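PDB 3P8A: glyoxalase-like domain protein from Staphylococcus aureus, which is of unknown function but has the glyoxalase-like fold of the VOC family, whose members are mostly metal-dependent enzymes or small-molecule-binding proteins. Local coordinates for residues 189-194 / 248-253; 43-48 / 63-68; 151-156 / 164-169; 54-59 / 92-97. One frame throughout, in Å; residues are numbered along the deposited sequence.

Contact 1. Residues 189-194 / 248-253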
loop_
_atom_site.group_PDB
_atom_site.type_symbol
_atom_site.label_atom_id
_atom_site.label_comp_id
_atom_site.label_asym_id
_atom_site.label_seq_id
_atom_site.Cartn_x
_atom_site.Cartn_y
_atom_site.Cartn_z
ATOM N N PHE A 189 -4.164 17.696 1.899
ATOM C CA PHE A 189 -4.448 16.343 2.352
ATOM C C PHE A 189 -3.304 15.757 3.134
ATOM O O PHE A 189 -2.143 16.051 2.856
ATOM C CB PHE A 189 -4.738 15.422 1.162
ATOM C CG PHE A 189 -5.857 15.863 0.262
ATOM C CD1 PHE A 189 -7.146 16.032 0.758
ATOM C CD2 PHE A 189 -5.645 16.025 -1.100
ATOM C CE1 PHE A 189 -8.184 16.419 -0.085
ATOM C CE2 PHE A 189 -6.686 16.409 -1.944
ATOM C CZ PHE A 189 -7.943 16.620 -1.428
ATOM N N SER A 190 -3.642 14.854 4.058
ATOM C CA SER A 190 -2.715 14.131 4.904
ATOM C C SER A 190 -3.367 12.798 5.291
ATOM O O SER A 190 -4.457 12.799 5.867
ATOM C CB SER A 190 -2.391 14.955 6.149
ATOM O OG SER A 190 -1.235 14.462 6.806
ATOM N N ILE A 191 -2.740 11.664 4.924
ATOM C CA ILE A 191 -3.249 10.342 5.301
ATOM C C ILE A 191 -3.092 10.246 6.830
ATOM O O ILE A 191 -2.037 10.593 7.365
ATOM C CB ILE A 191 -2.589 9.174 4.516
ATOM C CG1 ILE A 191 -3.046 9.176 3.034
ATOM C CG2 ILE A 191 -2.890 7.815 5.168
ATOM C CD1 ILE A 191 -2.115 8.525 2.052
ATOM N N GLU A 192 -4.162 9.843 7.525
ATOM C CA GLU A 192 -4.176 9.745 8.976
ATOM C C GLU A 192 -4.276 8.304 9.451
ATOM O O GLU A 192 -3.604 7.932 10.416
ATOM C CB GLU A 192 -5.363 10.560 9.509
ATOM C CG GLU A 192 -5.418 10.711 11.020
ATOM C CD GLU A 192 -6.663 11.386 11.556
ATOM O OE1 GLU A 192 -7.602 11.648 10.768
ATOM O OE2 GLU A 192 -6.701 11.643 12.780
ATOM N N THR A 193 -5.167 7.505 8.822
ATOM C CA THR A 193 -5.435 6.140 9.251
ATOM C C THR A 193 -5.750 5.255 8.076
ATOM O O THR A 193 -6.384 5.683 7.115
ATOM C CB THR A 193 -6.628 6.130 10.248
ATOM O OG1 THR A 193 -6.379 7.059 11.294
ATOM C CG2 THR A 193 -6.895 4.751 10.870
ATOM N N VAL A 194 -5.359 4.000 8.204
ATOM C CA VAL A 194 -5.657 2.927 7.276
ATOM C C VAL A 194 -6.435 1.923 8.103
ATOM O O VAL A 194 -5.974 1.489 9.180
ATOM C CB VAL A 194 -4.400 2.317 6.591
ATOM C CG1 VAL A 194 -4.769 1.073 5.766
ATOM C CG2 VAL A 194 -3.749 3.345 5.692
ATOM N N VAL A 248 -9.410 4.388 4.006
ATOM C CA VAL A 248 -8.314 5.299 4.328
ATOM C C VAL A 248 -8.959 6.604 4.829
ATOM O O VAL A 248 -9.988 7.040 4.286
ATOM C CB VAL A 248 -7.299 5.465 3.142
ATOM C CG1 VAL A 248 -7.887 6.252 1.962
ATOM C CG2 VAL A 248 -5.980 6.087 3.609
ATOM N N ILE A 249 -8.414 7.176 5.912
ATOM C CA ILE A 249 -8.912 8.425 6.494
ATOM C C ILE A 249 -7.905 9.486 6.145
ATOM O O ILE A 249 -6.732 9.343 6.471
ATOM C CB ILE A 249 -9.214 8.354 8.020
ATOM C CG1 ILE A 249 -10.183 7.182 8.342
ATOM C CG2 ILE A 249 -9.768 9.703 8.535
ATOM C CD1 ILE A 249 -10.390 6.927 9.845
ATOM N N ILE A 250 -8.356 10.507 5.419
ATOM C CA ILE A 250 -7.519 11.597 4.916
ATOM C C ILE A 250 -7.969 12.893 5.523
ATOM O O ILE A 250 -9.120 13.289 5.356
ATOM C CB ILE A 250 -7.473 11.682 3.359
ATOM C CG1 ILE A 250 -7.096 10.322 2.723
ATOM C CG2 ILE A 250 -6.436 12.744 2.922
ATOM C CD1 ILE A 250 -7.478 10.199 1.188
ATOM N N LYS A 251 -7.062 13.561 6.226
ATOM C CA LYS A 251 -7.348 14.861 6.807
ATOM C C LYS A 251 -7.330 15.850 5.638
ATOM O O LYS A 251 -6.436 15.782 4.788
ATOM C CB LYS A 251 -6.291 15.220 7.857
ATOM C CG LYS A 251 -6.552 14.604 9.223
ATOM C CD LYS A 251 -5.561 15.138 10.270
ATOM C CE LYS A 251 -4.391 14.220 10.584
ATOM N NZ LYS A 251 -3.429 14.079 9.452
ATOM N N ASP A 252 -8.362 16.684 5.532
ATOM C CA ASP A 252 -8.482 17.659 4.446
ATOM C C ASP A 252 -8.572 19.063 5.048
ATOM O O ASP A 252 -9.578 19.400 5.672
ATOM C CB ASP A 252 -9.691 17.327 3.535
ATOM C CG ASP A 252 -9.935 18.257 2.348
ATOM O OD1 ASP A 252 -9.004 19.011 1.974
ATOM O OD2 ASP A 252 -11.041 18.195 1.760
ATOM N N ALA A 253 -7.500 19.868 4.872
ATOM C CA ALA A 253 -7.387 21.243 5.381
ATOM C C ALA A 253 -8.478 22.184 4.845
ATOM O O ALA A 253 -8.831 23.149 5.528
ATOM C CB ALA A 253 -6.006 21.804 5.072
HETATM O O HOH W 1 -1.343 12.234 10.206
#

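Contact 2. Residues 43-48 / 63-68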
loop_
_atom_site.group_PDB
_atom_site.type_symbol
_atom_site.label_atom_id
_atom_site.label_comp_id
_atom_site.label_asym_id
_atom_site.label_seq_id
_atom_site.Cartn_x
_atom_site.Cartn_y
_atom_site.Cartn_z
ATOM N N ASP A 43 -12.599 15.658 -9.077
ATOM C CA ASP A 43 -11.132 15.780 -9.068
ATOM C C ASP A 43 -10.595 16.133 -7.672
ATOM O O ASP A 43 -9.611 16.865 -7.572
ATOM C CB ASP A 43 -10.647 16.789 -10.149
ATOM C CG ASP A 43 -10.851 16.326 -11.582
ATOM O OD1 ASP A 43 -9.893 15.776 -12.173
ATOM O OD2 ASP A 43 -11.965 16.522 -12.117
ATOM N N VAL A 44 -11.251 15.620 -6.594
ATOM C CA VAL A 44 -10.890 15.898 -5.186
ATOM C C VAL A 44 -9.393 15.600 -4.978
ATOM O O VAL A 44 -8.668 16.442 -4.458
ATOM C CB VAL A 44 -11.771 15.155 -4.135
ATOM C CG1 VAL A 44 -13.053 15.916 -3.781
ATOM C CG2 VAL A 44 -12.045 13.712 -4.532
ATOM N N ILE A 45 -8.932 14.437 -5.467
ATOM C CA ILE A 45 -7.523 14.045 -5.446
ATOM C C ILE A 45 -7.086 14.047 -6.894
ATOM O O ILE A 45 -7.659 13.329 -7.714
ATOM C CB ILE A 45 -7.248 12.675 -4.761
ATOM C CG1 ILE A 45 -7.549 12.736 -3.260
ATOM C CG2 ILE A 45 -5.781 12.187 -5.026
ATOM C CD1 ILE A 45 -7.855 11.393 -2.627
ATOM N N LYS A 46 -6.064 14.856 -7.201
ATOM C CA LYS A 46 -5.520 14.930 -8.547
ATOM C C LYS A 46 -4.665 13.693 -8.827
ATOM O O LYS A 46 -4.010 13.161 -7.929
ATOM C CB LYS A 46 -4.715 16.239 -8.737
ATOM C CG LYS A 46 -5.559 17.410 -9.258
ATOM C CD LYS A 46 -6.354 18.103 -8.148
ATOM C CE LYS A 46 -7.393 19.066 -8.661
ATOM N NZ LYS A 46 -8.331 19.473 -7.583
ATOM N N LEU A 47 -4.693 13.244 -10.072
ATOM C CA LEU A 47 -3.973 12.073 -10.534
ATOM C C LEU A 47 -2.981 12.430 -11.608
ATOM O O LEU A 47 -3.194 13.366 -12.378
ATOM C CB LEU A 47 -4.950 11.003 -11.070
ATOM C CG LEU A 47 -6.088 10.561 -10.153
ATOM C CD1 LEU A 47 -6.991 9.571 -10.859
ATOM C CD2 LEU A 47 -5.567 9.941 -8.867
ATOM N N HIS A 48 -1.881 11.671 -11.635
ATOM C CA HIS A 48 -0.790 11.795 -12.600
ATOM C C HIS A 48 -0.514 10.390 -13.126
ATOM O O HIS A 48 -0.419 9.447 -12.332
ATOM C CB HIS A 48 0.464 12.401 -11.935
ATOM C CG HIS A 48 0.228 13.797 -11.439
ATOM N ND1 HIS A 48 0.204 14.886 -12.310
ATOM C CD2 HIS A 48 -0.045 14.235 -10.192
ATOM C CE1 HIS A 48 -0.054 15.941 -11.554
ATOM N NE2 HIS A 48 -0.229 15.596 -10.277
ATOM N N GLY A 63 -1.874 9.344 -7.120
ATOM C CA GLY A 63 -2.458 10.417 -6.338
ATOM C C GLY A 63 -1.470 10.792 -5.249
ATOM O O GLY A 63 -1.452 10.172 -4.180
ATOM N N TYR A 64 -0.588 11.776 -5.536
ATOM C CA TYR A 64 0.409 12.217 -4.562
ATOM C C TYR A 64 -0.237 13.046 -3.468
ATOM O O TYR A 64 -0.912 14.035 -3.747
ATOM C CB TYR A 64 1.554 12.996 -5.241
ATOM C CG TYR A 64 2.416 12.155 -6.150
ATOM C CD1 TYR A 64 3.392 11.312 -5.634
ATOM C CD2 TYR A 64 2.288 12.235 -7.533
ATOM C CE1 TYR A 64 4.214 10.556 -6.471
ATOM C CE2 TYR A 64 3.104 11.488 -8.381
ATOM C CZ TYR A 64 4.067 10.649 -7.845
ATOM O OH TYR A 64 4.882 9.910 -8.671
ATOM N N ILE A 65 -0.041 12.624 -2.220
ATOM C CA ILE A 65 -0.595 13.315 -1.062
ATOM C C ILE A 65 0.513 14.168 -0.442
ATOM O O ILE A 65 0.693 15.311 -0.863
ATOM C CB ILE A 65 -1.309 12.323 -0.082
ATOM C CG1 ILE A 65 -2.329 11.429 -0.804
ATOM C CG2 ILE A 65 -1.958 13.053 1.093
ATOM C CD1 ILE A 65 -3.521 12.216 -1.596
ATOM N N ASN A 66 1.282 13.614 0.508
ATOM C CA ASN A 66 2.368 14.339 1.180
ATOM C C ASN A 66 3.408 13.340 1.689
ATOM O O ASN A 66 3.216 12.717 2.742
ATOM C CB ASN A 66 1.793 15.222 2.313
ATOM C CG ASN A 66 2.750 16.254 2.889
ATOM O OD1 ASN A 66 3.930 16.355 2.518
ATOM N ND2 ASN A 66 2.254 17.046 3.828
ATOM N N GLU A 67 4.473 13.131 0.880
ATOM C CA GLU A 67 5.576 12.194 1.134
ATOM C C GLU A 67 5.075 10.724 1.132
ATOM O O GLU A 67 5.783 9.789 1.536
ATOM C CB GLU A 67 6.388 12.578 2.399
ATOM C CG GLU A 67 7.125 13.898 2.246
ATOM C CD GLU A 67 7.684 14.481 3.527
ATOM O OE1 GLU A 67 7.085 15.447 4.055
ATOM O OE2 GLU A 67 8.732 13.982 3.998
ATOM N N ASN A 68 3.844 10.544 0.623
ATOM C CA ASN A 68 3.159 9.265 0.438
ATOM C C ASN A 68 2.112 9.457 -0.655
ATOM O O ASN A 68 1.855 10.587 -1.068
ATOM C CB ASN A 68 2.563 8.715 1.751
ATOM C CG ASN A 68 1.835 9.722 2.600
ATOM O OD1 ASN A 68 2.118 9.882 3.800
ATOM N ND2 ASN A 68 0.887 10.421 2.006
HETATM O O HOH W 2 -1.273 13.464 -7.493
#

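Contact 3. Residues 151-156 / 164-169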
loop_
_atom_site.group_PDB
_atom_site.type_symbol
_atom_site.label_atom_id
_atom_site.label_comp_id
_atom_site.label_asym_id
_atom_site.label_seq_id
_atom_site.Cartn_x
_atom_site.Cartn_y
_atom_site.Cartn_z
ATOM N N LEU A 151 11.706 -4.097 -4.033
ATOM C CA LEU A 151 10.622 -4.552 -3.169
ATOM C C LEU A 151 11.069 -5.791 -2.389
ATOM O O LEU A 151 11.876 -6.575 -2.880
ATOM C CB LEU A 151 9.357 -4.881 -3.974
ATOM C CG LEU A 151 8.743 -3.738 -4.792
ATOM C CD1 LEU A 151 7.522 -4.210 -5.499
ATOM C CD2 LEU A 151 8.376 -2.551 -3.919
ATOM N N LEU A 152 10.549 -5.964 -1.180
ATOM C CA LEU A 152 10.820 -7.136 -0.348
ATOM C C LEU A 152 9.469 -7.560 0.200
ATOM O O LEU A 152 8.682 -6.716 0.644
ATOM C CB LEU A 152 11.801 -6.804 0.780
ATOM C CG LEU A 152 12.179 -7.945 1.749
ATOM C CD1 LEU A 152 13.148 -8.935 1.107
ATOM C CD2 LEU A 152 12.750 -7.372 3.016
ATOM N N TYR A 153 9.171 -8.847 0.087
ATOM C CA TYR A 153 7.903 -9.389 0.528
ATOM C C TYR A 153 8.056 -10.350 1.667
ATOM O O TYR A 153 9.050 -11.081 1.729
ATOM C CB TYR A 153 7.231 -10.124 -0.612
ATOM C CG TYR A 153 6.885 -9.232 -1.784
ATOM C CD1 TYR A 153 5.707 -8.493 -1.796
ATOM C CD2 TYR A 153 7.681 -9.207 -2.924
ATOM C CE1 TYR A 153 5.366 -7.690 -2.879
ATOM C CE2 TYR A 153 7.328 -8.438 -4.034
ATOM C CZ TYR A 153 6.177 -7.666 -3.995
ATOM O OH TYR A 153 5.792 -6.934 -5.077
ATOM N N ILE A 154 7.036 -10.409 2.520
ATOM C CA ILE A 154 6.971 -11.394 3.591
ATOM C C ILE A 154 6.215 -12.601 3.050
ATOM O O ILE A 154 5.149 -12.450 2.464
ATOM C CB ILE A 154 6.302 -10.802 4.850
ATOM C CG1 ILE A 154 7.217 -9.734 5.485
ATOM C CG2 ILE A 154 5.933 -11.920 5.862
ATOM C CD1 ILE A 154 6.525 -8.855 6.484
HETATM N N MSE A 155 6.770 -13.806 3.236
HETATM C CA MSE A 155 6.086 -15.026 2.834
HETATM C C MSE A 155 5.703 -15.856 4.081
HETATM O O MSE A 155 6.479 -16.693 4.564
HETATM C CB MSE A 155 6.913 -15.822 1.830
HETATM C CG MSE A 155 6.061 -16.667 0.937
HETATM SE SE MSE A 155 6.909 -18.354 0.670
HETATM C CE MSE A 155 6.122 -19.264 2.226
ATOM N N ASN A 156 4.521 -15.577 4.625
ATOM C CA ASN A 156 4.027 -16.263 5.811
ATOM C C ASN A 156 3.642 -17.713 5.503
ATOM O O ASN A 156 2.804 -17.951 4.630
ATOM C CB ASN A 156 2.870 -15.490 6.450
ATOM C CG ASN A 156 2.452 -15.963 7.825
ATOM O OD1 ASN A 156 1.359 -15.647 8.297
ATOM N ND2 ASN A 156 3.300 -16.715 8.509
ATOM N N PRO A 164 0.104 -9.518 3.667
ATOM C CA PRO A 164 1.091 -8.737 4.412
ATOM C C PRO A 164 1.557 -7.490 3.674
ATOM O O PRO A 164 1.913 -7.572 2.494
ATOM C CB PRO A 164 2.276 -9.722 4.576
ATOM C CG PRO A 164 1.649 -11.076 4.498
ATOM C CD PRO A 164 0.597 -10.895 3.426
ATOM N N PRO A 165 1.638 -6.346 4.378
ATOM C CA PRO A 165 2.259 -5.153 3.774
ATOM C C PRO A 165 3.683 -5.504 3.322
ATOM O O PRO A 165 4.318 -6.402 3.894
ATOM C CB PRO A 165 2.312 -4.156 4.938
ATOM C CG PRO A 165 1.216 -4.578 5.838
ATOM C CD PRO A 165 1.225 -6.078 5.773
ATOM N N PHE A 166 4.165 -4.828 2.277
ATOM C CA PHE A 166 5.479 -5.100 1.710
ATOM C C PHE A 166 6.363 -3.870 1.804
ATOM O O PHE A 166 5.891 -2.808 2.214
ATOM C CB PHE A 166 5.371 -5.666 0.282
ATOM C CG PHE A 166 4.749 -4.731 -0.724
ATOM C CD1 PHE A 166 3.369 -4.633 -0.845
ATOM C CD2 PHE A 166 5.543 -3.978 -1.584
ATOM C CE1 PHE A 166 2.798 -3.779 -1.787
ATOM C CE2 PHE A 166 4.968 -3.137 -2.534
ATOM C CZ PHE A 166 3.601 -3.049 -2.637
ATOM N N PHE A 167 7.660 -4.039 1.509
ATOM C CA PHE A 167 8.647 -2.983 1.698
ATOM C C PHE A 167 9.174 -2.442 0.390
ATOM O O PHE A 167 9.300 -3.182 -0.577
ATOM C CB PHE A 167 9.836 -3.539 2.522
ATOM C CG PHE A 167 9.469 -4.144 3.863
ATOM C CD1 PHE A 167 9.455 -3.366 5.013
ATOM C CD2 PHE A 167 9.209 -5.507 3.981
ATOM C CE1 PHE A 167 9.129 -3.928 6.257
ATOM C CE2 PHE A 167 8.871 -6.063 5.219
ATOM C CZ PHE A 167 8.873 -5.270 6.358
ATOM N N ILE A 168 9.526 -1.166 0.391
ATOM C CA ILE A 168 10.085 -0.487 -0.751
ATOM C C ILE A 168 11.321 0.318 -0.357
ATOM O O ILE A 168 11.336 1.010 0.658
ATOM C CB ILE A 168 9.037 0.418 -1.504
ATOM C CG1 ILE A 168 9.566 0.872 -2.900
ATOM C CG2 ILE A 168 8.566 1.639 -0.647
ATOM C CD1 ILE A 168 8.414 1.343 -3.884
ATOM N N GLN A 169 12.325 0.257 -1.215
ATOM C CA GLN A 169 13.510 1.089 -1.118
ATOM C C GLN A 169 13.693 1.695 -2.508
ATOM O O GLN A 169 13.973 0.985 -3.480
ATOM C CB GLN A 169 14.771 0.335 -0.675
ATOM C CG GLN A 169 15.895 1.330 -0.321
ATOM C CD GLN A 169 17.233 0.674 -0.125
ATOM O OE1 GLN A 169 17.395 -0.249 0.674
ATOM N NE2 GLN A 169 18.233 1.196 -0.797
HETATM O O HOH W 3 5.067 -8.693 2.137
#

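Contact 4. Residues 54-59 / 92-97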
loop_
_atom_site.group_PDB
_atom_site.type_symbol
_atom_site.label_atom_id
_atom_site.label_comp_id
_atom_site.label_asym_id
_atom_site.label_seq_id
_atom_site.Cartn_x
_atom_site.Cartn_y
_atom_site.Cartn_z
ATOM N N HIS A 54 6.811 -3.813 -16.609
ATOM C CA HIS A 54 7.051 -4.817 -17.653
ATOM C C HIS A 54 6.976 -6.253 -17.198
ATOM O O HIS A 54 6.424 -7.063 -17.924
ATOM C CB HIS A 54 8.331 -4.559 -18.468
ATOM C CG HIS A 54 8.333 -5.321 -19.762
ATOM N ND1 HIS A 54 7.778 -4.787 -20.915
ATOM C CD2 HIS A 54 8.745 -6.589 -20.021
ATOM C CE1 HIS A 54 7.896 -5.730 -21.841
ATOM N NE2 HIS A 54 8.477 -6.832 -21.350
ATOM N N LYS A 55 7.486 -6.560 -15.995
ATOM C CA LYS A 55 7.469 -7.913 -15.424
ATOM C C LYS A 55 6.057 -8.479 -15.240
ATOM O O LYS A 55 5.866 -9.690 -15.375
ATOM C CB LYS A 55 8.116 -7.905 -14.042
ATOM C CG LYS A 55 9.630 -7.869 -14.017
ATOM C CD LYS A 55 10.156 -7.482 -12.626
ATOM C CE LYS A 55 9.866 -8.487 -11.532
ATOM N NZ LYS A 55 10.590 -9.776 -11.727
ATOM N N TYR A 56 5.081 -7.610 -14.892
ATOM C CA TYR A 56 3.718 -8.033 -14.566
ATOM C C TYR A 56 2.622 -7.711 -15.553
ATOM O O TYR A 56 1.594 -8.381 -15.526
ATOM C CB TYR A 56 3.339 -7.523 -13.176
ATOM C CG TYR A 56 4.307 -7.936 -12.087
ATOM C CD1 TYR A 56 4.380 -9.260 -11.654
ATOM C CD2 TYR A 56 5.144 -7.003 -11.482
ATOM C CE1 TYR A 56 5.278 -9.646 -10.659
ATOM C CE2 TYR A 56 6.057 -7.382 -10.500
ATOM C CZ TYR A 56 6.101 -8.699 -10.074
ATOM O OH TYR A 56 6.968 -9.058 -9.079
ATOM N N GLY A 57 2.824 -6.710 -16.406
ATOM C CA GLY A 57 1.819 -6.320 -17.394
ATOM C C GLY A 57 0.777 -5.358 -16.847
ATOM O O GLY A 57 -0.319 -5.242 -17.407
ATOM N N THR A 58 1.121 -4.661 -15.739
ATOM C CA THR A 58 0.259 -3.698 -15.034
ATOM C C THR A 58 0.739 -2.279 -15.289
ATOM O O THR A 58 1.889 -2.086 -15.697
ATOM C CB THR A 58 0.219 -3.982 -13.518
ATOM O OG1 THR A 58 1.550 -4.086 -12.993
ATOM C CG2 THR A 58 -0.592 -5.211 -13.160
ATOM N N PHE A 59 -0.143 -1.287 -15.047
ATOM C CA PHE A 59 0.157 0.148 -15.153
ATOM C C PHE A 59 -0.552 0.886 -14.044
ATOM O O PHE A 59 -1.544 0.390 -13.504
ATOM C CB PHE A 59 -0.239 0.733 -16.526
ATOM C CG PHE A 59 -1.704 0.641 -16.886
ATOM C CD1 PHE A 59 -2.248 -0.548 -17.361
ATOM C CD2 PHE A 59 -2.526 1.759 -16.805
ATOM C CE1 PHE A 59 -3.600 -0.628 -17.699
ATOM C CE2 PHE A 59 -3.884 1.680 -17.145
ATOM C CZ PHE A 59 -4.410 0.490 -17.592
ATOM N N VAL A 92 3.496 -13.830 -3.936
ATOM C CA VAL A 92 3.622 -12.697 -3.008
ATOM C C VAL A 92 3.515 -11.296 -3.640
ATOM O O VAL A 92 3.257 -10.334 -2.915
ATOM C CB VAL A 92 4.907 -12.785 -2.128
ATOM C CG1 VAL A 92 4.927 -14.046 -1.276
ATOM C CG2 VAL A 92 6.180 -12.667 -2.962
ATOM N N ALA A 93 3.821 -11.163 -4.934
ATOM C CA ALA A 93 3.913 -9.850 -5.602
ATOM C C ALA A 93 2.654 -8.975 -5.511
ATOM O O ALA A 93 1.538 -9.503 -5.514
ATOM C CB ALA A 93 4.347 -10.022 -7.049
ATOM N N PHE A 94 2.835 -7.639 -5.423
ATOM C CA PHE A 94 1.699 -6.725 -5.343
ATOM C C PHE A 94 0.774 -6.832 -6.564
ATOM O O PHE A 94 -0.438 -6.874 -6.384
ATOM C CB PHE A 94 2.151 -5.269 -5.106
ATOM C CG PHE A 94 2.711 -4.606 -6.337
ATOM C CD1 PHE A 94 1.924 -3.769 -7.112
ATOM C CD2 PHE A 94 4.005 -4.886 -6.768
ATOM C CE1 PHE A 94 2.430 -3.203 -8.289
ATOM C CE2 PHE A 94 4.496 -4.352 -7.960
ATOM C CZ PHE A 94 3.712 -3.500 -8.709
ATOM N N ALA A 95 1.329 -6.903 -7.802
ATOM C CA ALA A 95 0.516 -6.937 -9.030
ATOM C C ALA A 95 -0.363 -8.184 -9.193
ATOM O O ALA A 95 -1.513 -8.078 -9.584
ATOM C CB ALA A 95 1.405 -6.749 -10.251
ATOM N N THR A 96 0.184 -9.357 -8.885
ATOM C CA THR A 96 -0.466 -10.649 -9.014
ATOM C C THR A 96 -1.612 -10.844 -8.027
ATOM O O THR A 96 -2.430 -11.751 -8.222
ATOM C CB THR A 96 0.579 -11.798 -9.044
ATOM O OG1 THR A 96 1.381 -11.735 -7.874
ATOM C CG2 THR A 96 1.516 -11.736 -10.264
ATOM N N GLN A 97 -1.720 -9.964 -6.990
ATOM C CA GLN A 97 -2.829 -9.969 -6.022
ATOM C C GLN A 97 -4.131 -9.747 -6.759
ATOM O O GLN A 97 -5.153 -10.288 -6.333
ATOM C CB GLN A 97 -2.687 -8.857 -4.963
ATOM C CG GLN A 97 -1.615 -9.123 -3.937
ATOM C CD GLN A 97 -1.686 -8.108 -2.826
ATOM O OE1 GLN A 97 -2.716 -7.945 -2.156
ATOM N NE2 GLN A 97 -0.587 -7.429 -2.583
#

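Contact 1. Residues 189-194 / 248-253
Phe189 to Val194 and Val248 to Asp252 run antiparallel, their short axes 4.4 Å apart at closest and their directions 142° apart, as neighbouring strands of a seven-stranded mixed sheet. A classic beta bulge interrupts the ladder: Glu192 and Thr193 both face Ile249, whose O takes a straight bond from Glu192 N (2.8 Å) and a weak one from Thr193 N (3.4 Å). The register shifts by one residue there, and beyond the bulge Ile249 N donates to Thr193 O in an almost straight bond.

One face is mainly apolar. Phe189 CB lies 3.6 Å from Ile250 CG2, and Ile191 CG2 meets Val248 CG2 at 3.9 Å. Beside them the Phe189 ring and the Asp252 carboxylate run side by side with planes 45° apart, CE1 coming to 3.4 Å from OD1; this oxygen also takes a weak bond from Gln254 N.

On the other face the extended chain of Glu192 crosses Lys251 at about a right angle, OE1 resting 3.5 Å from Lys251 CG. Lys251 is bent at chi3 (-100°) and chi4, which swings NZ away from that carboxylate to a water that accepts from NZ and donates weakly to Ile191 O. With 5.0 Å between Glu192 OE1 and Lys251 NZ, any attraction is long-range, and the pair meets through the aliphatic part of the lysine.

Contact 2. Residues 43-48 / 63-68
Ile45 turns CG2 anti to its backbone N (CG1 at chi1 -67°), which directs this methyl at Gly63 CA, while chi1 of -54° in Leu47 brings CD2 back to the same glycine although the side chain starts out away from it. The contact belongs to the larger, eight-stranded mixed sheet of the glyoxalase-like fold: residues 43-47 lead into strand 48-53, which His48 begins, and Gly63 and Tyr64 end strand 58-64, its antiparallel neighbour.

Gly63 CA lies 4.0 Å from Ile45 CG2, and Leu47 CD2 approaches it equally closely. Lys46 O joins these two methyls round the glycine: a CA-H...O contact from Gly63 CA to Lys46 O, 3.5 Å long with 156° at the hydrogen, adds a polar component.

Deeper in, the Ile45 and Ile65 side chains cross at a slant, CG2 of Ile45 lying 4.1 Å from CD1 of Ile65, and both isoleucines also pack on Phe189. At the other end His48 and Tyr64 cross at about a right angle; His48 CD2 lies near the plane of the tyrosine ring, at its edge, and both rings meet Tyr184. Gln186 spans the two segments, accepting from Lys46 N and donating to Tyr64 O.

No direct hydrogen bond joins the segments. A water takes that place, accepting from Tyr64 N at 2.7 Å and donating to Lys46 O at 2.8 Å.

Contact 3. Residues 151-156 / 164-169
Tyr153 and Phe166 meet in the close-packed part of this contact, lying side by side and pointing the same way, with ring centroids 5.3 Å apart and planes at 34°. This oblique pairing brings Tyr153 CD1 within 3.5 Å of Phe166 CB. Phe166 has its ring between the backbone N and the carbonyl carbon (chi1 63°), a choice that holds it alongside the tyrosine and presents its edge to Leu151. There Leu151 CD2 sits in the ring plane, 3.7 Å from Phe166 CE2, and the same methyl also packs on Ile168. The tyrosine hydroxyl reaches beyond the pair to bond with Phe94 N.

The two segments are the arms of a beta hairpin, strands 147-155 and 166-170, within the eight-stranded sheet of the glyoxalase-like fold. Their axes run 164° apart, and Leu152 and Phe167 form a hydrogen-bonded antiparallel pair. Phe167 N donates to Leu152 O over 3.0 Å in an almost linear bond; the return bond is more bent. On this face Leu152 and Phe167 lie alongside each other beneath helix 117-125.

Toward the loop the arms draw apart, the CA atoms of Ile154 and Pro164 standing 6.5 Å from each other, and water replaces direct pairing: it accepts from Ile154 N at 2.6 Å and donates to Pro165 O. Pro164 CB stays 4.2 Å from Ile154 CB, though Ile154 CD1 still reaches the Phe167 ring.

Contact 4. Residues 54-59 / 92-97
The Tyr56 ring is met obliquely by Ala93, Phe94, Ala95 and Thr96, while Lys55 CB of its own segment lies over one face, 4.0 Å above the plane and offset toward the rim; within 92-97, Phe94 likewise carries Ala95 CB over one of its faces, again near the rim. The contact joins the turn between strands 48-53 and 58-64 of the glyoxalase-like fold to the loop leading into helix 97-100.

The two aromatic rings are steeply inclined, planes at 75° and centroids 5.9 Å apart, yet their approach is oblique and light. Most of the fit comes from the alanines. Ala95 CB lies 3.6 Å from Tyr56 CB and touches the root of the ring, whereas Ala93 CB meets its far end, 3.7 Å from CZ. With CG anti to the carbonyl carbon (chi1 -55°), Tyr56 extends its ring along both methyls in turn. Thr96 CG2 adds a contact 4.0 Å from Tyr56 CD1.

Polar ends find their partners outside the two segments. Tyr56 OH makes a weak hydrogen bond with Glu89, whose carboxylate also takes a salt bridge from Lys55, and Thr96 OG1 bonds to Gly90 O. A glycerol about 3 Å from the Phe94 side chain, probably from the crystallisation liquor, may mark a pocket beside that ring.

Thr58 bonds through OG1 to His53 ND1, and that same OG1 stands 3.8 Å from Ala95 CB.

In the fold
Contacts 2, 3 and 4 all reach the eight-stranded sheet, whereas contact 1 lies in the seven-stranded one. Contact 2 bridges the two sheets: Phe189 O of contact 1 comes 3.5 Å from Ile65 CG2, and Ile191 CD1 lies 3.6 Å from Asn68 ND2, although the contact centres are about 12 Å apart. Contacts 2 and 4 share strand 58-64 at its two ends, with centres about 22 Å apart. Contacts 3 and 4, centres about 14 Å apart, touch where Tyr153 CD1 lies 3.3 Å from Val92 O. Glycerol, probably from the crystallisation liquor, lies near the side chains of Phe94, Ile168 and Tyr64 and may mark one pocket or several.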